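Local coordinates for protein tyrosinase (Aspergillus oryzae, PDB 6JU8) that probably oxidises L-tyrosine and L-dopa to L-dopaquinone with molecular oxygen at a dinuclear copper centre, a step of melanin biosynthesis, at residues A[79-84]-A[93-98]; A[107-112]-A[409-414]; A[270-275]-A[324-329]. The protein carries 1 engineered substitution. One frame throughout, in Å; residues are numbered along the deposited sequence.

Contacts 1 and 2 lie side by side, their centres about 12 Å apart, and both reach the same copper ion, to which contact 1 supplies His-98 and contact 2 His-107. They also touch: Asp-79 OD2 and His-412 ND1 are 2.8 Å apart, probably hydrogen-bonded. Contact 3 is centred about 28 Å from each, yet Glu-329 OE2 comes within 3.4 Å of His-98 CA in contact 1. Along the chain contact 1 closes before contact 2 opens, and contact 3 falls between residues 112 and 409. Contacts 1 and 2 thus hold ligands of one copper, contact 2 tying strand 412-415 to helix 103-129, whereas contact 3 lies at the lead-in to helix 328-340, which carries ligands of the other.

Contact 1 of 3, residues A[79-84]-A[93-98]; sequences DGVPGG and TGFAVH. Engineered in segment 93-98: Ala-96 (natural residue Cys). With CU (copper (II) ion), chain C.
Phe-95 reaches across to Val-81 and Pro-82 with the far end of its ring, and this single aromatic side chain takes part in every direct touch between the two irregular loop segments. The apolar part is small: Val-81 CG1 lies 3.7 Å from Phe-95 CE1. That methyl stands opposite the backbone N (chi1 -177°), on the branch directed at the ring. Backbone carbonyls supply the next group of contacts. Val-81 O meets the ring at its edge, near its plane, 3.6 Å from Phe-95 CZ, while Pro-82 O comes in obliquely, 3.5 Å from the same carbon. The polar link is made by water 1, which accepts from Gly-84 N at 2.7 Å and donates to Thr-93 O at 2.8 Å, bridging the two backbones to one side of the ring. Metal binding belongs to the far end of 93-98, where His-98 NE2 holds copper at 2.2 Å, with His-71, His-107 and water 2 as the other ligands. Ala-96, an engineered replacement of cysteine, places CB 3.8 Å from that ion. Both segments belong to the loop joining helix 64-69 to helix 103-129, and Phe-95 also packs on Trp-106 of the latter helix.

Contact 2 of 3, residues A[107-112]-A[409-414]; sequences HRVYVT and RPFHRF. With CU (copper (II) ion), chain C.
The backbones of helical 107-112 and of 409-414 come nearest at Val-109 and Phe-411, whose CA atoms are 7.4 Å apart. The helix belongs to a copper-binding motif of the tyrosinase central domain, and 409-414 runs into a strand that pairs antiparallel with 420-423 in a two-stranded sheet. Phe-411 is the side chain that joins them, packing on Val-109 and Tyr-110. Val-109 CG1 lies 3.5 Å from Phe-411 CD2 and equally near CG, the two side chains running past each other in opposite senses. Val-109 holds this methyl opposite its backbone N (chi1 -179°), which carries it out to the phenyl ring; the backbone carbonyl carbon of the same valine lies over one face of that ring. Farther out, Phe-411 CZ approaches Tyr-110 CD1 at 3.6 Å. CD1 sits at the edge of the phenyl ring, near its plane, yet CZ meets the tyrosine ring obliquely; the two planes are inclined by 31° and the centroids are 5.9 Å apart. Pro-410, which follows a cis peptide bond, sets CD over the centre of a phenyl face, 3.8 Å above the plane. All three residues that touch are buried, and the side-chain contacts are apolar. Tyr-110 OH is hydrogen-bonded to Leu-67 O, and the tyrosine side chain also touches His-71 and Trp-373, so Phe-411 backs a residue packed against a copper ligand. His-107, two residues before Val-109 and so about half a helical turn away, points away from 409-414; its ring stacks on that of His-376, a ligand of the other copper. His-107 NE2 binds its copper ion at 2.0 Å.

Contact 3 of 3, residues A[270-275]-A[324-329]; sequences WYQNLD and NWMNLE
Met-326 extends across to Trp-270, Gln-272 and Leu-274, the sulfur lying chiefly against Trp-270 and the methyl chiefly against Gln-272. The loop between helices 258-267 and 283-292 here meets the lead-in to helix 328-340 in the tyrosinase central domain, with the Met-326 side chain about 9 Å from that of the copper ligand His-332. The methionine chain is straight as far as SD, with CG opposite the backbone N (chi1 179°), then bends at chi3 (-69°), turning CE off toward the glutamine amide. Against the tryptophan the thioether makes a Met-aromatic contact: SD lies 3.8 Å from CZ3 of Trp-270 and 4.5 Å from the centroid of its six-membered ring. The approach is oblique, 46° from the ring normal, with the sulfur set toward the CE3-CZ3 side. Gln-272 crosses the methionine at a slant, and Met-326 CE rests 3.5 Å from Gln-272 OE1. A bend at chi2 folds the Gln-272 amide over the Tyr-271 ring, CD 3.5 Å above its centre. Leu-274 adds a looser apolar touch, CD2 to Met-326 CE at 4.3 Å; it is the middle residue of an Asx turn, in which Asn-273 OD1 accepts from Asp-275 N at 2.9 Å. Asn-327 is the N-cap of helix 328-340, its OD1 accepting from Ala-330 N. That helix provides Asn-334, whose ND2 donates to Gln-272 OE1, while Gln-272 NE2 is hydrogen-bonded to Glu-311. With both ends engaged, the amide keeps a fixed orientation and offers the thioether a polar but satisfied surface; across these segments the methionine is held by van der Waals and sulfur-aromatic contacts.

Contact 1 of 3, residues A[79-84]-A[93-98]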
loop_
_atom_site.group_PDB
_atom_site.type_symbol
_atom_site.label_atom_id
_atom_site.label_comp_id
_atom_site.label_asym_id
_atom_site.label_seq_id
_atom_site.Cartn_x
_atom_site.Cartn_y
_atom_site.Cartn_z
ATOM N N ASP A 79 23.610 -18.892 15.846
ATOM C CA ASP A 79 24.967 -19.407 15.664
ATOM C C ASP A 79 25.579 -19.913 16.967
ATOM O O ASP A 79 26.786 -19.803 17.206
ATOM C CB ASP A 79 25.893 -18.394 15.000
ATOM C CG ASP A 79 26.973 -19.071 14.169
ATOM O OD1 ASP A 79 26.741 -20.216 13.705
ATOM O OD2 ASP A 79 28.043 -18.454 13.985
ATOM N N GLY A 80 24.741 -20.540 17.803
ATOM C CA GLY A 80 25.272 -21.148 19.009
ATOM C C GLY A 80 25.517 -20.174 20.144
ATOM O O GLY A 80 26.018 -20.580 21.197
ATOM N N VAL A 81 25.149 -18.914 19.936
ATOM C CA VAL A 81 25.303 -17.875 20.951
ATOM C C VAL A 81 23.952 -17.649 21.612
ATOM O O VAL A 81 22.971 -17.359 20.909
ATOM C CB VAL A 81 25.783 -16.566 20.305
ATOM C CG1 VAL A 81 26.018 -15.508 21.375
ATOM C CG2 VAL A 81 27.002 -16.787 19.431
ATOM N N PRO A 82 23.830 -17.832 22.915
ATOM C CA PRO A 82 22.507 -17.767 23.543
ATOM C C PRO A 82 21.888 -16.377 23.528
ATOM O O PRO A 82 22.624 -15.402 23.595
ATOM C CB PRO A 82 22.771 -18.198 24.992
ATOM C CG PRO A 82 24.069 -18.943 24.926
ATOM C CD PRO A 82 24.878 -18.202 23.886
ATOM N N GLY A 83 20.557 -16.340 23.460
ATOM C CA GLY A 83 19.806 -15.107 23.703
ATOM C C GLY A 83 19.641 -14.877 25.199
ATOM O O GLY A 83 20.366 -15.488 25.995
ATOM N N GLY A 84 18.699 -14.033 25.598
ATOM C CA GLY A 84 18.449 -13.753 27.005
ATOM C C GLY A 84 19.052 -12.444 27.463
ATOM O O GLY A 84 19.116 -12.153 28.657
ATOM N N THR A 93 16.150 -8.091 24.930
ATOM C CA THR A 93 16.650 -7.318 23.786
ATOM C C THR A 93 17.506 -8.224 22.912
ATOM O O THR A 93 17.842 -9.349 23.308
ATOM C CB THR A 93 17.408 -6.096 24.312
ATOM O OG1 THR A 93 17.608 -5.137 23.262
ATOM C CG2 THR A 93 18.768 -6.530 24.824
ATOM N N GLY A 94 17.820 -7.755 21.718
ATOM C CA GLY A 94 18.567 -8.520 20.744
ATOM C C GLY A 94 20.064 -8.296 20.876
ATOM O O GLY A 94 20.563 -7.645 21.805
ATOM N N PHE A 95 20.790 -8.879 19.904
ATOM C CA PHE A 95 22.244 -8.723 19.916
ATOM C C PHE A 95 22.653 -7.338 19.449
ATOM O O PHE A 95 23.808 -6.957 19.631
ATOM C CB PHE A 95 22.911 -9.751 19.004
ATOM C CG PHE A 95 22.782 -11.172 19.507
ATOM C CD1 PHE A 95 23.566 -11.576 20.571
ATOM C CD2 PHE A 95 21.947 -12.108 18.914
ATOM C CE1 PHE A 95 23.497 -12.877 21.046
ATOM C CE2 PHE A 95 21.844 -13.413 19.388
ATOM C CZ PHE A 95 22.665 -13.796 20.441
ATOM N N ALA A 96 21.772 -6.641 18.741
ATOM C CA ALA A 96 22.136 -5.380 18.126
ATOM C C ALA A 96 22.629 -4.393 19.179
ATOM O O ALA A 96 22.080 -4.325 20.285
ATOM C CB ALA A 96 20.940 -4.788 17.397
ATOM N N VAL A 97 23.645 -3.635 18.794
ATOM C CA VAL A 97 24.141 -2.565 19.655
ATOM C C VAL A 97 23.476 -1.244 19.290
ATOM O O VAL A 97 23.627 -0.762 18.166
ATOM C CB VAL A 97 25.666 -2.378 19.532
ATOM C CG1 VAL A 97 26.080 -1.144 20.320
ATOM C CG2 VAL A 97 26.392 -3.616 20.038
ATOM N N HIS A 98 22.734 -0.686 20.237
ATOM C CA HIS A 98 22.175 0.659 20.157
ATOM C C HIS A 98 22.626 1.457 21.369
ATOM O O HIS A 98 22.813 0.881 22.455
ATOM C CB HIS A 98 20.637 0.605 20.052
ATOM C CG HIS A 98 20.215 -0.112 18.803
ATOM N ND1 HIS A 98 19.594 -1.345 18.854
ATOM C CD2 HIS A 98 20.334 0.185 17.486
ATOM C CE1 HIS A 98 19.321 -1.741 17.630
ATOM N NE2 HIS A 98 19.779 -0.855 16.759
HETATM CU CU CU C . 20.300 -2.005 14.947
HETATM O O HOH W 1 18.066 -12.137 23.842
HETATM O O HOH W 2 19.194 -0.774 13.958
#

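Contact 2 of 3, residues A[107-112]-A[409-414]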
loop_
_atom_site.group_PDB
_atom_site.type_symbol
_atom_site.label_atom_id
_atom_site.label_comp_id
_atom_site.label_asym_id
_atom_site.label_seq_id
_atom_site.Cartn_x
_atom_site.Cartn_y
_atom_site.Cartn_z
ATOM N N HIS A 107 26.863 -2.978 13.370
ATOM C CA HIS A 107 26.040 -3.021 12.164
ATOM C C HIS A 107 26.867 -3.223 10.912
ATOM O O HIS A 107 26.347 -3.833 9.954
ATOM C CB HIS A 107 25.173 -1.753 12.072
ATOM C CG HIS A 107 24.056 -1.758 13.060
ATOM N ND1 HIS A 107 24.169 -1.319 14.373
ATOM C CD2 HIS A 107 22.774 -2.181 12.950
ATOM C CE1 HIS A 107 22.999 -1.460 14.998
ATOM N NE2 HIS A 107 22.133 -1.995 14.158
ATOM N N ARG A 108 28.133 -2.811 10.873
ATOM C CA ARG A 108 28.988 -3.081 9.725
ATOM C C ARG A 108 29.078 -4.584 9.515
ATOM O O ARG A 108 28.963 -5.073 8.378
ATOM C CB ARG A 108 30.372 -2.457 9.941
ATOM C CG ARG A 108 31.362 -2.823 8.818
ATOM C CD ARG A 108 32.582 -1.899 8.808
ATOM N NE ARG A 108 32.229 -0.568 8.335
ATOM C CZ ARG A 108 32.981 0.513 8.400
ATOM N NH1 ARG A 108 34.212 0.502 8.906
ATOM N NH2 ARG A 108 32.494 1.666 7.938
ATOM N N VAL A 109 29.297 -5.336 10.606
ATOM C CA VAL A 109 29.392 -6.796 10.479
ATOM C C VAL A 109 28.044 -7.384 10.104
ATOM O O VAL A 109 27.957 -8.303 9.265
ATOM C CB VAL A 109 29.932 -7.420 11.780
ATOM C CG1 VAL A 109 30.055 -8.943 11.623
ATOM C CG2 VAL A 109 31.296 -6.870 12.194
ATOM N N TYR A 110 26.952 -6.887 10.681
ATOM C CA TYR A 110 25.611 -7.425 10.397
ATOM C C TYR A 110 25.274 -7.292 8.925
ATOM O O TYR A 110 24.772 -8.258 8.319
ATOM C CB TYR A 110 24.603 -6.666 11.245
ATOM C CG TYR A 110 23.223 -7.259 11.386
ATOM C CD1 TYR A 110 22.975 -8.621 11.374
ATOM C CD2 TYR A 110 22.132 -6.402 11.567
ATOM C CE1 TYR A 110 21.697 -9.135 11.530
ATOM C CE2 TYR A 110 20.846 -6.895 11.763
ATOM C CZ TYR A 110 20.631 -8.267 11.720
ATOM O OH TYR A 110 19.342 -8.715 11.911
ATOM N N VAL A 111 25.540 -6.117 8.346
ATOM C CA VAL A 111 25.234 -5.908 6.919
ATOM C C VAL A 111 26.085 -6.840 6.053
ATOM O O VAL A 111 25.599 -7.385 5.058
ATOM C CB VAL A 111 25.468 -4.444 6.540
ATOM C CG1 VAL A 111 25.371 -4.230 5.017
ATOM C CG2 VAL A 111 24.453 -3.542 7.239
ATOM N N THR A 112 27.341 -7.058 6.436
ATOM C CA THR A 112 28.225 -7.944 5.685
ATOM C C THR A 112 27.739 -9.386 5.773
ATOM O O THR A 112 27.804 -10.133 4.788
ATOM C CB THR A 112 29.649 -7.845 6.248
ATOM O OG1 THR A 112 30.135 -6.516 6.010
ATOM C CG2 THR A 112 30.613 -8.795 5.546
ATOM N N ARG A 409 29.104 -9.854 19.433
ATOM C CA ARG A 409 28.273 -11.059 19.409
ATOM C C ARG A 409 27.052 -10.802 18.544
ATOM O O ARG A 409 26.513 -9.684 18.568
ATOM C CB ARG A 409 27.857 -11.408 20.849
ATOM C CG ARG A 409 29.046 -11.759 21.748
ATOM C CD ARG A 409 28.567 -12.264 23.117
ATOM N NE ARG A 409 27.259 -11.702 23.425
ATOM C CZ ARG A 409 26.228 -12.357 23.938
ATOM N NH1 ARG A 409 25.067 -11.751 24.174
ATOM N NH2 ARG A 409 26.350 -13.651 24.231
ATOM N N PRO A 410 26.554 -11.775 17.796
ATOM C CA PRO A 410 26.963 -13.170 17.779
ATOM C C PRO A 410 27.870 -13.562 16.626
ATOM O O PRO A 410 27.918 -14.736 16.226
ATOM C CB PRO A 410 25.575 -13.831 17.590
ATOM C CG PRO A 410 24.972 -12.959 16.516
ATOM C CD PRO A 410 25.349 -11.557 16.951
ATOM N N PHE A 411 28.634 -12.620 16.099
ATOM C CA PHE A 411 29.299 -12.778 14.821
ATOM C C PHE A 411 30.667 -13.436 14.960
ATOM O O PHE A 411 31.544 -12.869 15.597
ATOM C CB PHE A 411 29.435 -11.417 14.143
ATOM C CG PHE A 411 28.120 -10.692 13.964
ATOM C CD1 PHE A 411 27.030 -11.343 13.388
ATOM C CD2 PHE A 411 27.985 -9.365 14.352
ATOM C CE1 PHE A 411 25.828 -10.656 13.202
ATOM C CE2 PHE A 411 26.811 -8.676 14.143
ATOM C CZ PHE A 411 25.735 -9.328 13.553
ATOM N N HIS A 412 30.822 -14.589 14.339
ATOM C CA HIS A 412 32.056 -15.370 14.411
ATOM C C HIS A 412 32.941 -15.158 13.185
ATOM O O HIS A 412 32.458 -14.979 12.064
ATOM C CB HIS A 412 31.740 -16.856 14.536
ATOM C CG HIS A 412 31.126 -17.202 15.859
ATOM N ND1 HIS A 412 29.857 -17.719 15.945
ATOM C CD2 HIS A 412 31.586 -17.153 17.119
ATOM C CE1 HIS A 412 29.547 -17.959 17.207
ATOM N NE2 HIS A 412 30.594 -17.627 17.943
ATOM N N ARG A 413 34.250 -15.223 13.417
ATOM C CA ARG A 413 35.223 -15.183 12.347
ATOM C C ARG A 413 36.381 -16.126 12.663
ATOM O O ARG A 413 36.607 -16.514 13.811
ATOM C CB ARG A 413 35.753 -13.773 12.106
ATOM C CG ARG A 413 36.293 -13.110 13.368
ATOM C CD ARG A 413 36.750 -11.686 13.118
ATOM N NE ARG A 413 37.813 -11.608 12.125
ATOM C CZ ARG A 413 39.101 -11.735 12.419
ATOM N NH1 ARG A 413 39.525 -11.944 13.659
ATOM N NH2 ARG A 413 39.972 -11.648 11.419
ATOM N N PHE A 414 37.124 -16.435 11.621
ATOM C CA PHE A 414 38.333 -17.233 11.766
ATOM C C PHE A 414 39.504 -16.262 11.888
ATOM O O PHE A 414 39.660 -15.413 10.996
ATOM C CB PHE A 414 38.442 -18.179 10.581
ATOM C CG PHE A 414 39.610 -19.124 10.582
ATOM C CD1 PHE A 414 39.656 -20.202 11.447
ATOM C CD2 PHE A 414 40.655 -18.929 9.692
ATOM C CE1 PHE A 414 40.732 -21.076 11.433
ATOM C CE2 PHE A 414 41.729 -19.797 9.680
ATOM C CZ PHE A 414 41.768 -20.868 10.548
HETATM CU CU CU C . 20.300 -2.005 14.947
HETATM O O HOH W 2 19.194 -0.774 13.958
#

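Contact 3 of 3, residues A[270-275]-A[324-329]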
loop_
_atom_site.group_PDB
_atom_site.type_symbol
_atom_site.label_atom_id
_atom_site.label_comp_id
_atom_site.label_asym_id
_atom_site.label_seq_id
_atom_site.Cartn_x
_atom_site.Cartn_y
_atom_site.Cartn_z
ATOM N N TRP A 270 12.044 15.734 13.282
ATOM C CA TRP A 270 13.054 15.222 14.203
ATOM C C TRP A 270 12.443 14.983 15.579
ATOM O O TRP A 270 11.687 15.857 16.045
ATOM C CB TRP A 270 14.202 16.234 14.385
ATOM C CG TRP A 270 14.800 16.623 13.056
ATOM C CD1 TRP A 270 14.594 17.768 12.337
ATOM C CD2 TRP A 270 15.727 15.854 12.283
ATOM N NE1 TRP A 270 15.324 17.751 11.170
ATOM C CE2 TRP A 270 16.028 16.582 11.116
ATOM C CE3 TRP A 270 16.322 14.606 12.499
ATOM C CZ2 TRP A 270 16.908 16.093 10.149
ATOM C CZ3 TRP A 270 17.192 14.139 11.520
ATOM C CH2 TRP A 270 17.482 14.862 10.366
ATOM N N TYR A 271 12.763 13.888 16.255
ATOM C CA TYR A 271 12.178 13.676 17.588
ATOM C C TYR A 271 12.938 14.446 18.671
ATOM O O TYR A 271 12.391 14.743 19.747
ATOM C CB TYR A 271 12.059 12.192 17.942
ATOM C CG TYR A 271 13.350 11.434 18.173
ATOM C CD1 TYR A 271 14.039 11.493 19.379
ATOM C CD2 TYR A 271 13.886 10.651 17.153
ATOM C CE1 TYR A 271 15.229 10.806 19.603
ATOM C CE2 TYR A 271 15.064 9.966 17.360
ATOM C CZ TYR A 271 15.730 10.036 18.570
ATOM O OH TYR A 271 16.910 9.329 18.735
ATOM N N GLN A 272 14.194 14.781 18.414
ATOM C CA GLN A 272 14.988 15.499 19.412
ATOM C C GLN A 272 14.515 16.945 19.572
ATOM O O GLN A 272 13.940 17.524 18.652
ATOM C CB GLN A 272 16.456 15.486 18.991
ATOM C CG GLN A 272 17.158 14.144 19.088
ATOM C CD GLN A 272 16.989 13.349 17.804
ATOM O OE1 GLN A 272 16.202 13.675 16.911
ATOM N NE2 GLN A 272 17.711 12.247 17.726
ATOM N N ASN A 273 14.766 17.486 20.764
ATOM C CA ASN A 273 14.535 18.898 21.067
ATOM C C ASN A 273 15.574 19.757 20.351
ATOM O O ASN A 273 16.753 19.677 20.716
ATOM C CB ASN A 273 14.617 19.081 22.575
ATOM C CG ASN A 273 14.618 20.512 23.058
ATOM O OD1 ASN A 273 14.261 21.425 22.313
ATOM N ND2 ASN A 273 15.013 20.708 24.317
ATOM N N LEU A 274 15.176 20.538 19.357
ATOM C CA LEU A 274 16.107 21.381 18.606
ATOM C C LEU A 274 15.986 22.845 19.033
ATOM O O LEU A 274 16.405 23.796 18.359
ATOM C CB LEU A 274 15.927 21.222 17.103
ATOM C CG LEU A 274 16.174 19.843 16.480
ATOM C CD1 LEU A 274 16.209 19.917 14.945
ATOM C CD2 LEU A 274 17.448 19.185 16.997
ATOM N N ASP A 275 15.393 23.070 20.203
ATOM C CA ASP A 275 15.263 24.443 20.699
ATOM C C ASP A 275 16.655 25.059 20.767
ATOM O O ASP A 275 17.604 24.444 21.274
ATOM C CB ASP A 275 14.552 24.427 22.049
ATOM C CG ASP A 275 14.029 25.743 22.559
ATOM O OD1 ASP A 275 13.717 26.663 21.772
ATOM O OD2 ASP A 275 13.904 25.881 23.806
ATOM N N ASN A 324 24.129 22.259 16.628
ATOM C CA ASN A 324 23.840 22.484 15.224
ATOM C C ASN A 324 24.333 21.330 14.356
ATOM O O ASN A 324 24.456 21.442 13.137
ATOM C CB ASN A 324 24.413 23.822 14.773
ATOM C CG ASN A 324 23.636 24.964 15.417
ATOM O OD1 ASN A 324 22.448 24.858 15.722
ATOM N ND2 ASN A 324 24.322 26.080 15.632
ATOM N N TRP A 325 24.561 20.170 14.956
ATOM C CA TRP A 325 24.751 18.940 14.180
ATOM C C TRP A 325 24.214 17.784 15.023
ATOM O O TRP A 325 24.099 17.898 16.243
ATOM C CB TRP A 325 26.211 18.703 13.775
ATOM C CG TRP A 325 27.140 18.547 14.944
ATOM C CD1 TRP A 325 27.800 19.552 15.598
ATOM C CD2 TRP A 325 27.501 17.328 15.601
ATOM N NE1 TRP A 325 28.553 19.034 16.620
ATOM C CE2 TRP A 325 28.387 17.677 16.649
ATOM C CE3 TRP A 325 27.179 15.980 15.440
ATOM C CZ2 TRP A 325 28.953 16.736 17.519
ATOM C CZ3 TRP A 325 27.740 15.046 16.298
ATOM C CH2 TRP A 325 28.619 15.429 17.324
ATOM N N MET A 326 23.941 16.677 14.351
ATOM C CA MET A 326 23.370 15.492 14.981
ATOM C C MET A 326 24.221 14.271 14.652
ATOM O O MET A 326 24.649 14.123 13.505
ATOM C CB MET A 326 21.938 15.302 14.469
ATOM C CG MET A 326 21.220 14.088 15.025
ATOM S SD MET A 326 19.507 14.048 14.484
ATOM C CE MET A 326 18.799 15.422 15.376
ATOM N N ASN A 327 24.483 13.398 15.624
ATOM C CA ASN A 327 25.337 12.233 15.395
ATOM C C ASN A 327 24.692 11.201 14.460
ATOM O O ASN A 327 23.491 11.211 14.182
ATOM C CB ASN A 327 25.717 11.619 16.745
ATOM C CG ASN A 327 24.554 10.984 17.456
ATOM O OD1 ASN A 327 24.108 9.908 17.080
ATOM N ND2 ASN A 327 24.046 11.635 18.506
ATOM N N LEU A 328 25.518 10.270 13.975
ATOM C CA LEU A 328 25.090 9.255 13.027
ATOM C C LEU A 328 23.917 8.415 13.530
ATOM O O LEU A 328 22.935 8.145 12.822
ATOM C CB LEU A 328 26.263 8.296 12.767
ATOM C CG LEU A 328 25.961 7.104 11.852
ATOM C CD1 LEU A 328 25.921 7.573 10.400
ATOM C CD2 LEU A 328 27.007 6.016 12.050
ATOM N N GLU A 329 23.995 7.980 14.795
ATOM C CA GLU A 329 22.965 7.085 15.317
ATOM C C GLU A 329 21.634 7.830 15.443
ATOM O O GLU A 329 20.590 7.262 15.106
ATOM C CB GLU A 329 23.386 6.531 16.675
ATOM C CG GLU A 329 22.439 5.467 17.201
ATOM C CD GLU A 329 22.923 4.787 18.464
ATOM O OE1 GLU A 329 23.890 5.228 19.122
ATOM O OE2 GLU A 329 22.268 3.788 18.825
#